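Local coordinates for protein malyl-CoA lyase/beta-methylmalyl-CoA lyase (PDB 5UGR) that is a magnesium-binding lyase of the HpcH/HpaI aldolase/citrate lyase family, built on a TIM barrel and assembled from several identical subunits, at residues L43-A48 with L138-L143; D50-A55 with T82-R87; T72-I77 with G134-I139. All coordinates share one frame; numbering follows the deposited sequence. Where two conformers were deposited one is given.

Contact 1: residues L43-A48 with L138-L143; sequences LEDAVA and LIETAL. With MG (magnesium ion), chain B.
D45 and E140 meet through a magnesium ion at the C-terminal mouth of a TIM barrel, one from the loop after strand 38-42, the other just past the end of strand 134-139. Each gives the metal one carboxylate oxygen: D45 OD2 lies 2.1 Å from the magnesium ion and E140 OE1 2.0 Å. Three waters and D167 complete six ligands. The two side chains come to the ion from different sides, roughly antiparallel, their carboxylate planes nearly perpendicular at 88°. D45 OD2 and E140 OE1 stay 4.1 Å apart, two like charges that the cation between them would offset. E140 starts with CG wedged between its backbone N and carbonyl carbon (chi1 62°) and then runs extended, which carries its carboxylate out to the metal across a backbone gap of 11.9 Å between the CA atoms of D45 and E140.

E44 forms the second shell, reaching the metal through two of its waters. One metal-bound water donates to both E44 OE1 and E140 OE2, and another to E44 OE2 and D45 OD1. The non-ligating oxygens of the two metal-binding residues are held further: E140 OE2 takes the backbone N-H of K106, while D45 OD1 forms a salt bridge with R301 of a neighbouring subunit, so another chain takes part in the surroundings of the site. A type I turn from E44 to V47 shapes the loop. Within it E44 folds back on its neighbour, and D45 N donates to E44 OE1 at 3.0 Å, reaching that oxygen from above the carboxylate plane.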
loop_
_atom_site.group_PDB
_atom_site.type_symbol
_atom_site.label_atom_id
_atom_site.label_comp_id
_atom_site.label_asym_id
_atom_site.label_seq_id
_atom_site.Cartn_x
_atom_site.Cartn_y
_atom_site.Cartn_z
ATOM N N LEU A 43 28.008 12.108 -17.876
ATOM C CA LEU A 43 28.028 11.097 -18.941
ATOM C C LEU A 43 26.753 11.061 -19.727
ATOM O O LEU A 43 26.651 10.329 -20.702
ATOM C CB LEU A 43 28.246 9.700 -18.307
ATOM C CG LEU A 43 29.541 9.586 -17.470
ATOM C CD1 LEU A 43 29.356 8.880 -16.141
ATOM C CD2 LEU A 43 30.574 8.905 -18.246
ATOM N N GLU A 44 25.761 11.789 -19.222
ATOM C CA GLU A 44 24.363 11.693 -19.673
ATOM C C GLU A 44 24.015 12.833 -20.639
ATOM O O GLU A 44 24.607 12.921 -21.730
ATOM C CB GLU A 44 23.424 11.510 -18.431
ATOM C CG GLU A 44 21.980 11.070 -18.772
ATOM C CD GLU A 44 20.865 12.025 -18.408
ATOM O OE1 GLU A 44 21.190 13.185 -18.025
ATOM O OE2 GLU A 44 19.666 11.602 -18.562
ATOM N N ASP A 45 23.097 13.726 -20.257
ATOM C CA ASP A 45 22.466 14.645 -21.222
ATOM C C ASP A 45 23.493 15.432 -22.119
ATOM O O ASP A 45 23.273 15.616 -23.325
ATOM C CB ASP A 45 21.612 15.698 -20.512
ATOM C CG ASP A 45 20.213 15.257 -20.136
ATOM O OD1 ASP A 45 19.642 14.373 -20.834
ATOM O OD2 ASP A 45 19.672 15.835 -19.097
ATOM N N ALA A 46 24.573 15.960 -21.528
ATOM C CA ALA A 46 25.493 16.798 -22.303
ATOM C C ALA A 46 26.433 16.057 -23.191
ATOM O O ALA A 46 27.207 16.693 -23.896
ATOM C CB ALA A 46 26.280 17.728 -21.357
ATOM N N VAL A 47 26.400 14.722 -23.181
ATOM C CA VAL A 47 27.366 13.943 -23.950
ATOM C C VAL A 47 26.645 13.150 -25.035
ATOM O O VAL A 47 25.733 12.365 -24.752
ATOM C CB VAL A 47 28.173 13.001 -23.052
ATOM C CG1 VAL A 47 29.186 12.199 -23.861
ATOM C CG2 VAL A 47 28.886 13.725 -21.911
ATOM N N ALA A 48 27.046 13.368 -26.283
ATOM C CA ALA A 48 26.387 12.676 -27.399
ATOM C C ALA A 48 26.651 11.187 -27.278
ATOM O O ALA A 48 27.702 10.814 -26.811
ATOM C CB ALA A 48 26.909 13.169 -28.734
ATOM N N LEU A 138 17.818 12.948 -9.592
ATOM C CA LEU A 138 17.162 13.969 -10.398
ATOM C C LEU A 138 15.681 13.658 -10.537
ATOM O O LEU A 138 15.306 12.542 -10.999
ATOM C CB LEU A 138 17.810 14.039 -11.779
ATOM C CG LEU A 138 18.721 15.221 -12.008
ATOM C CD1 LEU A 138 19.772 14.932 -13.056
ATOM C CD2 LEU A 138 17.932 16.458 -12.334
ATOM N N ILE A 139 14.855 14.614 -10.103
ATOM C CA ILE A 139 13.402 14.588 -10.331
ATOM C C ILE A 139 13.206 15.529 -11.514
ATOM O O ILE A 139 13.266 16.779 -11.382
ATOM C CB ILE A 139 12.645 15.006 -9.067
ATOM C CG1 ILE A 139 13.014 14.134 -7.873
ATOM C CG2 ILE A 139 11.137 14.986 -9.346
ATOM C CD1 ILE A 139 12.675 12.700 -7.990
ATOM N N GLU A 140 13.055 14.921 -12.693
ATOM C CA GLU A 140 13.114 15.662 -13.967
ATOM C C GLU A 140 12.094 15.110 -14.956
ATOM O O GLU A 140 12.207 15.359 -16.148
ATOM C CB GLU A 140 14.519 15.643 -14.557
ATOM C CG GLU A 140 15.047 14.258 -14.923
ATOM C CD GLU A 140 16.416 14.270 -15.591
ATOM O OE1 GLU A 140 16.531 15.045 -16.566
ATOM O OE2 GLU A 140 17.293 13.510 -15.151
ATOM N N THR A 141 11.107 14.370 -14.425
ATOM C CA THR A 141 10.045 13.834 -15.251
ATOM C C THR A 141 8.762 13.900 -14.430
ATOM O O THR A 141 8.800 13.963 -13.169
ATOM C CB THR A 141 10.279 12.348 -15.633
ATOM O OG1 THR A 141 10.299 11.541 -14.443
ATOM C CG2 THR A 141 11.551 12.151 -16.427
ATOM N N ALA A 142 7.619 13.888 -15.114
ATOM C CA ALA A 142 6.337 13.791 -14.400
ATOM C C ALA A 142 6.201 12.523 -13.612
ATOM O O ALA A 142 5.660 12.533 -12.508
ATOM C CB ALA A 142 5.210 13.922 -15.398
ATOM N N LEU A 143 6.737 11.432 -14.102
ATOM C CA LEU A 143 6.728 10.162 -13.352
ATOM C C LEU A 143 7.442 10.277 -12.040
ATOM O O LEU A 143 6.910 9.840 -10.987
ATOM C CB LEU A 143 7.314 8.993 -14.173
ATOM C CG LEU A 143 7.245 7.561 -13.577
ATOM C CD1 LEU A 143 5.823 7.096 -13.328
ATOM C CD2 LEU A 143 8.023 6.597 -14.453
HETATM MG MG MG B . 18.008 15.425 -17.879
HETATM O O HOH W 1 19.354 14.466 -16.656
HETATM O O HOH W 2 17.763 13.602 -18.942
HETATM O O HOH W 3 18.425 17.214 -16.920
#

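Contact 2: residues D50-A55 with T82-R87; sequences DDKEQA and THYMYR
A lysine-on-tyrosine CH-pi contact, flanked by a water-bridged ion pair, joins the N-terminal ends of two neighbouring outer helices of the barrel, 52-65 and 85-95, with the loops leading into them. K52 and Y84 carry most of it, their side chains crossing at about a right angle. The aliphatic part of the lysine lies over one face of the phenol ring: K52 CD stands 3.5 Å from the centroid of the Y84 ring and only 4° off its normal, almost exactly above the centre. K52 CB reaches the CD1 side of the ring and CE the CD2 side, so the methylene chain spans the face. On the opposite face H83 NE2 sits toward the rim, and the ring is sandwiched between lysine and histidine.

The chain of K52 turns at its last torsion (chi4 -57°), and NZ ends 5.6 Å from the centroid of the Y84 ring, at most a weak cation-pi attraction. Its ammonium is instead hydrogen-bonded to L43 O, V47 O and N78 OD1.

E53, the residue after K52, extends toward R87, three residues beyond Y84. R87 has two conformers; in the one described, E53 OE1 lies at the guanidinium edge, in its plane, 3.9 Å from R87 NH1, a long and doubtful salt bridge. A water donates to E53 OE1 and accepts from R87 NH2, which also has a salt bridge to D91. The lysine thus packs by its methylenes while its ammonium serves two backbone oxygens and one side-chain oxygen, and the outer pair is linked partly through solvent.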
loop_
_atom_site.group_PDB
_atom_site.type_symbol
_atom_site.label_atom_id
_atom_site.label_comp_id
_atom_site.label_asym_id
_atom_site.label_seq_id
_atom_site.Cartn_x
_atom_site.Cartn_y
_atom_site.Cartn_z
ATOM N N ASP A 50 27.765 8.955 -29.387
ATOM C CA ASP A 50 29.031 8.516 -29.916
ATOM C C ASP A 50 30.227 8.926 -29.094
ATOM O O ASP A 50 31.291 8.405 -29.305
ATOM C CB ASP A 50 29.229 9.081 -31.331
ATOM C CG ASP A 50 28.377 8.397 -32.356
ATOM O OD1 ASP A 50 27.853 7.294 -32.125
ATOM O OD2 ASP A 50 28.236 8.981 -33.440
ATOM N N ASP A 51 30.046 9.843 -28.139
ATOM C CA ASP A 51 31.113 10.302 -27.248
ATOM C C ASP A 51 31.089 9.702 -25.852
ATOM O O ASP A 51 32.004 9.982 -25.043
ATOM C CB ASP A 51 31.046 11.854 -27.111
ATOM C CG ASP A 51 31.338 12.598 -28.399
ATOM O OD1 ASP A 51 32.120 12.093 -29.202
ATOM O OD2 ASP A 51 30.852 13.743 -28.598
ATOM N N LYS A 52 30.055 8.884 -25.541
ATOM C CA LYS A 52 29.877 8.390 -24.171
ATOM C C LYS A 52 30.986 7.468 -23.693
ATOM O O LYS A 52 31.436 7.573 -22.535
ATOM C CB LYS A 52 28.513 7.809 -24.001
ATOM C CG LYS A 52 27.387 8.855 -23.964
ATOM C CD LYS A 52 26.043 8.216 -23.765
ATOM C CE LYS A 52 24.868 9.167 -23.890
ATOM N NZ LYS A 52 24.919 10.314 -22.965
ATOM N N GLU A 53 31.494 6.617 -24.604
ATOM C CA GLU A 53 32.528 5.652 -24.200
ATOM C C GLU A 53 33.815 6.414 -23.836
ATOM O O GLU A 53 34.479 6.125 -22.820
ATOM C CB GLU A 53 32.762 4.646 -25.338
ATOM C CG GLU A 53 33.927 3.753 -25.018
ATOM C CD GLU A 53 34.150 2.639 -26.000
ATOM O OE1 GLU A 53 34.620 1.574 -25.566
ATOM O OE2 GLU A 53 33.878 2.826 -27.169
ATOM N N GLN A 54 34.166 7.412 -24.673
ATOM C CA GLN A 54 35.361 8.225 -24.386
ATOM C C GLN A 54 35.186 9.100 -23.165
ATOM O O GLN A 54 36.112 9.272 -22.373
ATOM C CB GLN A 54 35.752 9.061 -25.608
ATOM C CG GLN A 54 37.078 9.770 -25.467
ATOM C CD GLN A 54 38.260 8.839 -25.237
ATOM O OE1 GLN A 54 38.448 7.878 -25.965
ATOM N NE2 GLN A 54 39.053 9.107 -24.194
ATOM N N ALA A 55 33.966 9.639 -22.985
ATOM C CA ALA A 55 33.756 10.505 -21.836
ATOM C C ALA A 55 33.971 9.718 -20.560
ATOM O O ALA A 55 34.495 10.227 -19.577
ATOM C CB ALA A 55 32.344 11.080 -21.885
ATOM N N THR A 82 18.933 2.977 -20.642
ATOM C CA THR A 82 19.977 3.003 -21.664
ATOM C C THR A 82 21.108 2.029 -21.352
ATOM O O THR A 82 21.464 1.805 -20.215
ATOM C CB THR A 82 20.535 4.432 -21.926
ATOM O OG1 THR A 82 21.396 4.876 -20.865
ATOM C CG2 THR A 82 19.434 5.414 -22.108
ATOM N N HIS A 83 21.783 1.581 -22.412
ATOM C CA HIS A 83 22.776 0.495 -22.224
ATOM C C HIS A 83 24.096 0.985 -21.621
ATOM O O HIS A 83 24.874 0.206 -21.118
ATOM C CB HIS A 83 23.043 -0.270 -23.533
ATOM C CG HIS A 83 23.735 0.519 -24.599
ATOM N ND1 HIS A 83 25.110 0.550 -24.738
ATOM C CD2 HIS A 83 23.244 1.287 -25.586
ATOM C CE1 HIS A 83 25.421 1.281 -25.801
ATOM N NE2 HIS A 83 24.313 1.746 -26.326
ATOM N N TYR A 84 24.338 2.307 -21.672
ATOM C CA TYR A 84 25.591 2.877 -21.216
ATOM C C TYR A 84 25.788 2.766 -19.692
ATOM O O TYR A 84 26.897 2.752 -19.206
ATOM C CB TYR A 84 25.668 4.355 -21.561
ATOM C CG TYR A 84 25.429 4.646 -23.012
ATOM C CD1 TYR A 84 26.453 4.428 -23.971
ATOM C CD2 TYR A 84 24.167 5.077 -23.446
ATOM C CE1 TYR A 84 26.178 4.682 -25.312
ATOM C CE2 TYR A 84 23.924 5.319 -24.784
ATOM C CZ TYR A 84 24.925 5.124 -25.694
ATOM O OH TYR A 84 24.602 5.349 -27.021
ATOM N N MET A 85 24.656 2.751 -18.970
ATOM C CA MET A 85 24.723 3.001 -17.540
ATOM C C MET A 85 25.574 1.976 -16.760
ATOM O O MET A 85 26.358 2.346 -15.873
ATOM C CB MET A 85 23.300 3.044 -16.961
ATOM C CG MET A 85 23.299 3.512 -15.540
ATOM S SD MET A 85 22.112 2.656 -14.486
ATOM C CE MET A 85 23.064 1.158 -14.170
ATOM N N TYR A 86 25.381 0.689 -17.044
ATOM C CA TYR A 86 26.072 -0.289 -16.181
ATOM C C TYR A 86 27.601 -0.151 -16.288
ATOM O O TYR A 86 28.292 -0.311 -15.299
ATOM C CB TYR A 86 25.632 -1.737 -16.408
ATOM C CG TYR A 86 26.124 -2.409 -17.675
ATOM C CD1 TYR A 86 25.492 -2.202 -18.894
ATOM C CD2 TYR A 86 27.204 -3.278 -17.632
ATOM C CE1 TYR A 86 25.888 -2.839 -20.032
ATOM C CE2 TYR A 86 27.622 -3.919 -18.780
ATOM C CZ TYR A 86 26.970 -3.691 -19.984
ATOM O OH TYR A 86 27.360 -4.398 -21.128
ATOM N N ARG A 87 28.087 0.192 -17.468
ATOM C CA ARG A 87 29.513 0.424 -17.606
ATOM C C ARG A 87 30.009 1.728 -16.967
ATOM O O ARG A 87 31.097 1.771 -16.420
ATOM C CB ARG A 87 29.898 0.275 -19.069
ATOM C CG ARG A 87 30.318 -1.173 -19.274
ATOM C CD ARG A 87 31.854 -1.288 -19.395
ATOM N NE ARG A 87 31.944 -1.050 -20.787
ATOM C CZ ARG A 87 32.934 -0.504 -21.434
ATOM N NH1 ARG A 87 32.722 -0.361 -22.699
ATOM N NH2 ARG A 87 34.076 -0.146 -20.835
HETATM O O HOH W 4 35.545 1.377 -22.976
#

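Contact 3: residues T72-I77 with G134-I139; sequences TMMIRI and GFEVLI
Across the inside of a TIM barrel, M74 and R76 of strand 72-76 meet E136 and L138 of strand 134-139. The two strands are not neighbours: strand 101-104 lies between them in the parallel sheet, so no backbone bond joins the pair and side chains alone bridge the gap, with the CA atoms of M74 and E136 8.8 Å apart. All four touching side chains are buried.

The first kind of contact sets a thioether against a carboxylate. M74 and E136 cross at about a right angle, and in the M74 conformer described, one of two, the methyl end of the methionine reaches the acid: M74 CE is 3.3 Å from E136 OE1. The sulfur lies alongside, with M74 SD 3.8 Å from E136 CB. E136 sends its CG away from the backbone N (chi1 179°) and stays extended beyond, placing its carboxylate at that methyl group, whereas the methionine bends at its last torsion (chi3 64°). The other oxygen, E136 OE2, is hydrogen-bonded to S162 OG and lies close to E17 OE1, a pairing that could raise the proton affinity of one of the two acids. F40, M101 and L103 from nearby strands pack around M74.

The second kind is van der Waals contact of a leucine methyl with an arginine. R76 and L138 run obliquely to each other; the same L138 CD1 methyl touches the CD methylene of the arginine and the rim of its guanidinium. R76 NE forms a salt bridge with D42 and a weak, long ion pair with E44, which would limit rotation of the flat group. A bend at chi3 (61°) brings one end of the guanidinium back beside the leucine, where R76 NH1 lies 3.7 Å from L138 CD1, close to the guanidinium plane.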
loop_
_atom_site.group_PDB
_atom_site.type_symbol
_atom_site.label_atom_id
_atom_site.label_comp_id
_atom_site.label_asym_id
_atom_site.label_seq_id
_atom_site.Cartn_x
_atom_site.Cartn_y
_atom_site.Cartn_z
ATOM N N THR A 72 32.740 18.030 -3.179
ATOM C CA THR A 72 31.961 16.794 -3.319
ATOM C C THR A 72 31.940 16.444 -4.813
ATOM O O THR A 72 31.368 17.195 -5.607
ATOM C CB THR A 72 30.553 16.946 -2.771
ATOM O OG1 THR A 72 30.595 17.291 -1.382
ATOM C CG2 THR A 72 29.733 15.697 -2.956
ATOM N N MET A 73 32.531 15.301 -5.157
ATOM C CA MET A 73 32.699 14.908 -6.553
ATOM C C MET A 73 31.701 13.820 -6.909
ATOM O O MET A 73 31.591 12.778 -6.235
ATOM C CB MET A 73 34.138 14.434 -6.805
ATOM C CG MET A 73 35.166 15.549 -6.723
ATOM S SD MET A 73 34.816 16.995 -7.773
ATOM C CE MET A 73 34.717 16.214 -9.405
ATOM N N MET A 74 30.982 14.077 -8.009
ATOM C CA MET A 74 29.874 13.236 -8.436
ATOM C C MET A 74 29.994 12.908 -9.923
ATOM O O MET A 74 30.642 13.639 -10.662
ATOM C CB MET A 74 28.566 14.007 -8.129
ATOM C CG MET A 74 27.242 13.247 -8.279
ATOM S SD MET A 74 25.936 13.989 -7.256
ATOM C CE MET A 74 25.785 15.609 -8.022
ATOM N N ILE A 75 29.324 11.843 -10.350
ATOM C CA ILE A 75 29.089 11.616 -11.772
ATOM C C ILE A 75 27.581 11.535 -12.013
ATOM O O ILE A 75 26.840 10.990 -11.168
ATOM C CB ILE A 75 29.740 10.328 -12.281
ATOM C CG1 ILE A 75 29.351 9.064 -11.446
ATOM C CG2 ILE A 75 31.250 10.479 -12.353
ATOM C CD1 ILE A 75 29.888 7.721 -11.873
ATOM N N ARG A 76 27.152 12.100 -13.149
ATOM C CA ARG A 76 25.774 11.892 -13.619
ATOM C C ARG A 76 25.856 10.733 -14.626
ATOM O O ARG A 76 26.411 10.859 -15.722
ATOM C CB ARG A 76 25.104 13.085 -14.203
ATOM C CG ARG A 76 23.664 12.744 -14.659
ATOM C CD ARG A 76 22.809 13.936 -15.012
ATOM N NE ARG A 76 23.332 14.748 -16.128
ATOM C CZ ARG A 76 22.765 15.871 -16.562
ATOM N NH1 ARG A 76 21.632 16.292 -15.999
ATOM N NH2 ARG A 76 23.337 16.657 -17.482
ATOM N N ILE A 77 25.413 9.559 -14.155
ATOM C CA ILE A 77 25.360 8.370 -14.980
ATOM C C ILE A 77 24.273 8.440 -16.024
ATOM O O ILE A 77 23.390 9.273 -15.950
ATOM C CB ILE A 77 25.244 7.066 -14.158
ATOM C CG1 ILE A 77 23.936 7.041 -13.326
ATOM C CG2 ILE A 77 26.428 6.945 -13.218
ATOM C CD1 ILE A 77 23.739 5.766 -12.571
ATOM N N GLY A 134 27.476 8.260 -1.787
ATOM C CA GLY A 134 26.112 8.755 -1.584
ATOM C C GLY A 134 25.417 8.934 -2.916
ATOM O O GLY A 134 26.062 9.081 -3.935
ATOM N N PHE A 135 24.098 9.061 -2.858
ATOM C CA PHE A 135 23.287 9.280 -4.039
ATOM C C PHE A 135 22.593 10.654 -4.020
ATOM O O PHE A 135 22.062 11.134 -2.967
ATOM C CB PHE A 135 22.204 8.230 -4.214
ATOM C CG PHE A 135 22.674 6.819 -4.499
ATOM C CD1 PHE A 135 23.927 6.529 -5.041
ATOM C CD2 PHE A 135 21.802 5.775 -4.347
ATOM C CE1 PHE A 135 24.275 5.237 -5.371
ATOM C CE2 PHE A 135 22.155 4.476 -4.699
ATOM C CZ PHE A 135 23.422 4.208 -5.205
ATOM N N GLU A 136 22.496 11.235 -5.199
ATOM C CA GLU A 136 21.585 12.344 -5.475
ATOM C C GLU A 136 20.674 11.820 -6.598
ATOM O O GLU A 136 21.109 11.108 -7.491
ATOM C CB GLU A 136 22.335 13.590 -5.960
ATOM C CG GLU A 136 21.463 14.792 -6.302
ATOM C CD GLU A 136 22.356 16.003 -6.724
ATOM O OE1 GLU A 136 23.293 16.326 -5.930
ATOM O OE2 GLU A 136 22.109 16.555 -7.851
ATOM N N VAL A 137 19.387 12.173 -6.534
ATOM C CA VAL A 137 18.442 11.827 -7.592
ATOM C C VAL A 137 17.945 13.054 -8.288
ATOM O O VAL A 137 17.669 14.071 -7.670
ATOM C CB VAL A 137 17.287 10.972 -7.066
ATOM C CG1 VAL A 137 17.748 9.615 -6.592
ATOM C CG2 VAL A 137 16.486 11.686 -6.110
ATOM N N LEU A 138 17.818 12.948 -9.592
ATOM C CA LEU A 138 17.162 13.969 -10.398
ATOM C C LEU A 138 15.681 13.658 -10.537
ATOM O O LEU A 138 15.306 12.542 -10.999
ATOM C CB LEU A 138 17.810 14.039 -11.779
ATOM C CG LEU A 138 18.721 15.221 -12.008
ATOM C CD1 LEU A 138 19.772 14.932 -13.056
ATOM C CD2 LEU A 138 17.932 16.458 -12.334
ATOM N N ILE A 139 14.855 14.614 -10.103
ATOM C CA ILE A 139 13.402 14.588 -10.331
ATOM C C ILE A 139 13.206 15.529 -11.514
ATOM O O ILE A 139 13.266 16.779 -11.382
ATOM C CB ILE A 139 12.645 15.006 -9.067
ATOM C CG1 ILE A 139 13.014 14.134 -7.873
ATOM C CG2 ILE A 139 11.137 14.986 -9.346
ATOM C CD1 ILE A 139 12.675 12.700 -7.990
#

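How the contacts relate
Contact 1 holds the magnesium site, and the other two contacts adjoin it on different sides. Contact 3 lies in the barrel interior, its centre about 11 Å from that of contact 1; they share L138 and I139, and the R76 side chain comes within about 4 Å of the metal. Strand 72-76 also pairs with the start of loop 43-48, L43 N lying 3.0 Å from R76 O, a probable hydrogen bond. Contact 2 is further out, its centre about 14 Å from that of contact 1 and the K52 side chain about 10 Å from the magnesium ion, yet this lysine ties helix 52-65 to the metal-binding loop. Contacts 2 and 3 touch where M85 CG packs 3.8 Å from I77 CD1.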